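Side-chain contact in teichoic acid biosynthesis protein F (Staphylococcus epidermidis, PDB 3L7I), which probably takes part in teichoic acid biosynthesis and has a GT-B-type fold with two parallel beta-sheets: residues Tyr642-Tyr647 / Asn657-Leu662. Sequence-based numbering, arbitrary orientation.
Sequences YDIDKY and NYMEDL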
loop_
_atom_site.group_PDB
_atom_site.type_symbol
_atom_site.label_atom_id
_atom_site.label_comp_id
_atom_site.label_asym_id
_atom_site.label_seq_id
_atom_site.Cartn_x
_atom_site.Cartn_y
_atom_site.Cartn_z
ATOM N N TYR A 642 5.127 40.719 -45.705
ATOM C CA TYR A 642 6.107 40.325 -46.702
ATOM C C TYR A 642 5.982 38.860 -47.076
ATOM O O TYR A 642 6.278 38.473 -48.202
ATOM C CB TYR A 642 7.526 40.658 -46.240
ATOM C CG TYR A 642 7.924 40.079 -44.904
ATOM C CD1 TYR A 642 7.807 40.833 -43.734
ATOM C CD2 TYR A 642 8.446 38.800 -44.810
ATOM C CE1 TYR A 642 8.176 40.321 -42.505
ATOM C CE2 TYR A 642 8.821 38.269 -43.587
ATOM C CZ TYR A 642 8.687 39.033 -42.432
ATOM O OH TYR A 642 9.066 38.498 -41.212
ATOM N N ASP A 643 5.534 38.045 -46.134
ATOM C CA ASP A 643 5.360 36.617 -46.405
ATOM C C ASP A 643 3.912 36.265 -46.694
ATOM O O ASP A 643 3.545 35.101 -46.716
ATOM C CB ASP A 643 5.889 35.766 -45.251
ATOM C CG ASP A 643 5.310 36.170 -43.911
ATOM O OD1 ASP A 643 4.505 37.127 -43.857
ATOM O OD2 ASP A 643 5.660 35.517 -42.906
ATOM N N ILE A 644 3.104 37.285 -46.942
ATOM C CA ILE A 644 1.684 37.115 -47.148
ATOM C C ILE A 644 1.291 36.012 -48.145
ATOM O O ILE A 644 0.154 35.547 -48.122
ATOM C CB ILE A 644 1.051 38.428 -47.589
ATOM C CG1 ILE A 644 -0.473 38.357 -47.430
ATOM C CG2 ILE A 644 1.469 38.751 -49.005
ATOM C CD1 ILE A 644 -1.154 39.686 -47.600
ATOM N N ASP A 645 2.201 35.583 -49.014
ATOM C CA ASP A 645 1.867 34.495 -49.934
ATOM C C ASP A 645 1.953 33.154 -49.223
ATOM O O ASP A 645 1.071 32.307 -49.354
ATOM C CB ASP A 645 2.784 34.500 -51.146
ATOM C CG ASP A 645 3.042 35.890 -51.655
ATOM O OD1 ASP A 645 2.620 36.191 -52.796
ATOM O OD2 ASP A 645 3.652 36.696 -50.900
ATOM N N LYS A 646 3.023 32.958 -48.470
ATOM C CA LYS A 646 3.144 31.766 -47.653
ATOM C C LYS A 646 1.849 31.546 -46.880
ATOM O O LYS A 646 1.297 30.455 -46.900
ATOM C CB LYS A 646 4.332 31.888 -46.693
ATOM C CG LYS A 646 5.696 31.916 -47.388
ATOM C CD LYS A 646 6.854 32.004 -46.388
ATOM C CE LYS A 646 7.166 30.640 -45.760
ATOM N NZ LYS A 646 8.146 30.771 -44.639
ATOM N N TYR A 647 1.365 32.596 -46.219
ATOM C CA TYR A 647 0.169 32.517 -45.370
ATOM C C TYR A 647 -1.142 32.165 -46.088
ATOM O O TYR A 647 -2.137 32.882 -45.953
ATOM C CB TYR A 647 -0.028 33.820 -44.593
ATOM C CG TYR A 647 0.345 33.779 -43.125
ATOM C CD1 TYR A 647 1.654 33.540 -42.718
ATOM C CD2 TYR A 647 -0.612 34.019 -42.141
ATOM C CE1 TYR A 647 1.996 33.524 -41.362
ATOM C CE2 TYR A 647 -0.285 34.004 -40.787
ATOM C CZ TYR A 647 1.019 33.757 -40.402
ATOM O OH TYR A 647 1.345 33.741 -39.059
ATOM N N ASN A 657 -11.913 39.801 -42.941
ATOM C CA ASN A 657 -11.434 39.838 -44.303
ATOM C C ASN A 657 -10.229 40.763 -44.434
ATOM O O ASN A 657 -10.357 41.946 -44.749
ATOM C CB ASN A 657 -12.546 40.206 -45.273
ATOM C CG ASN A 657 -12.197 39.834 -46.690
ATOM O OD1 ASN A 657 -11.018 39.816 -47.059
ATOM N ND2 ASN A 657 -13.209 39.522 -47.496
ATOM N N TYR A 658 -9.060 40.187 -44.171
ATOM C CA TYR A 658 -7.778 40.890 -44.136
ATOM C C TYR A 658 -7.466 41.710 -45.385
ATOM O O TYR A 658 -6.929 42.822 -45.299
ATOM C CB TYR A 658 -6.668 39.866 -43.965
ATOM C CG TYR A 658 -5.304 40.425 -43.642
ATOM C CD1 TYR A 658 -4.889 40.556 -42.330
ATOM C CD2 TYR A 658 -4.422 40.776 -44.648
ATOM C CE1 TYR A 658 -3.642 41.040 -42.018
ATOM C CE2 TYR A 658 -3.162 41.272 -44.354
ATOM C CZ TYR A 658 -2.773 41.398 -43.028
ATOM O OH TYR A 658 -1.517 41.884 -42.709
ATOM N N MET A 659 -7.776 41.141 -46.547
ATOM C CA MET A 659 -7.466 41.783 -47.799
ATOM C C MET A 659 -8.164 43.121 -47.920
ATOM O O MET A 659 -7.712 43.999 -48.650
ATOM C CB MET A 659 -7.848 40.876 -48.958
ATOM C CG MET A 659 -6.670 40.499 -49.818
ATOM S SD MET A 659 -5.214 40.197 -48.818
ATOM C CE MET A 659 -4.923 38.460 -49.164
ATOM N N GLU A 660 -9.255 43.293 -47.192
ATOM C CA GLU A 660 -10.067 44.480 -47.380
ATOM C C GLU A 660 -10.048 45.409 -46.177
ATOM O O GLU A 660 -9.184 46.280 -46.050
ATOM C CB GLU A 660 -11.500 44.067 -47.704
ATOM C CG GLU A 660 -12.114 44.843 -48.847
ATOM C CD GLU A 660 -12.844 43.944 -49.821
ATOM O OE1 GLU A 660 -13.255 42.835 -49.409
ATOM O OE2 GLU A 660 -12.996 44.342 -50.997
ATOM N N ASP A 661 -11.004 45.185 -45.287
ATOM C CA ASP A 661 -11.321 46.117 -44.217
ATOM C C ASP A 661 -10.350 46.164 -43.032
ATOM O O ASP A 661 -10.722 45.836 -41.909
ATOM C CB ASP A 661 -12.748 45.849 -43.717
ATOM C CG ASP A 661 -12.962 44.403 -43.306
ATOM O OD1 ASP A 661 -12.061 43.843 -42.649
ATOM O OD2 ASP A 661 -14.023 43.831 -43.640
ATOM N N LEU A 662 -9.113 46.588 -43.276
ATOM C CA LEU A 662 -8.238 47.001 -42.174
ATOM C C LEU A 662 -7.808 48.469 -42.340
ATOM O O LEU A 662 -7.934 49.037 -43.434
ATOM C CB LEU A 662 -7.069 46.025 -41.924
ATOM C CG LEU A 662 -6.081 45.680 -43.019
ATOM C CD1 LEU A 662 -5.240 44.474 -42.628
ATOM C CD2 LEU A 662 -6.856 45.434 -44.332
#
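Asp643 OD1 takes a salt bridge from Arg548 NH1 and a hydrogen bond with Tyr623 OH, directly before Ile644, whose CD1 methyl meets Tyr658 and Met659. The meeting is small and wholly apolar, burying 83 Å² in all, and no hydrogen bond joins the two segments. Ile644 runs out with CG1 anti to its backbone nitrogen (chi1 -164°), and an extended chi2 stretches the chain so that CD1 points at the Tyr658 ring. There CD1 lies 4.1 Å from Tyr658 CE2, approaching the ring obliquely. The same methyl lies 4.3 Å from Met659 CE, at the tip of the thioether. Tyr658, a buried residue, has its OH hydrogen-bonded to the carbonyl oxygen of Asp622. A type I turn from Asn657 to Glu660, closed by Glu660 N to Asn657 O at 3.0 Å, presents Tyr658 and Met659 together. The contact packs two parts of one long loop in the GT-B-type half that contains the six-stranded parallel sheet. This loop connects neighbouring strands 637-640 and 666-667, the latter an edge strand within this chain; Tyr658 rests on Phe639 and Ile666 from these two strands, and Met659 also touches Ile666.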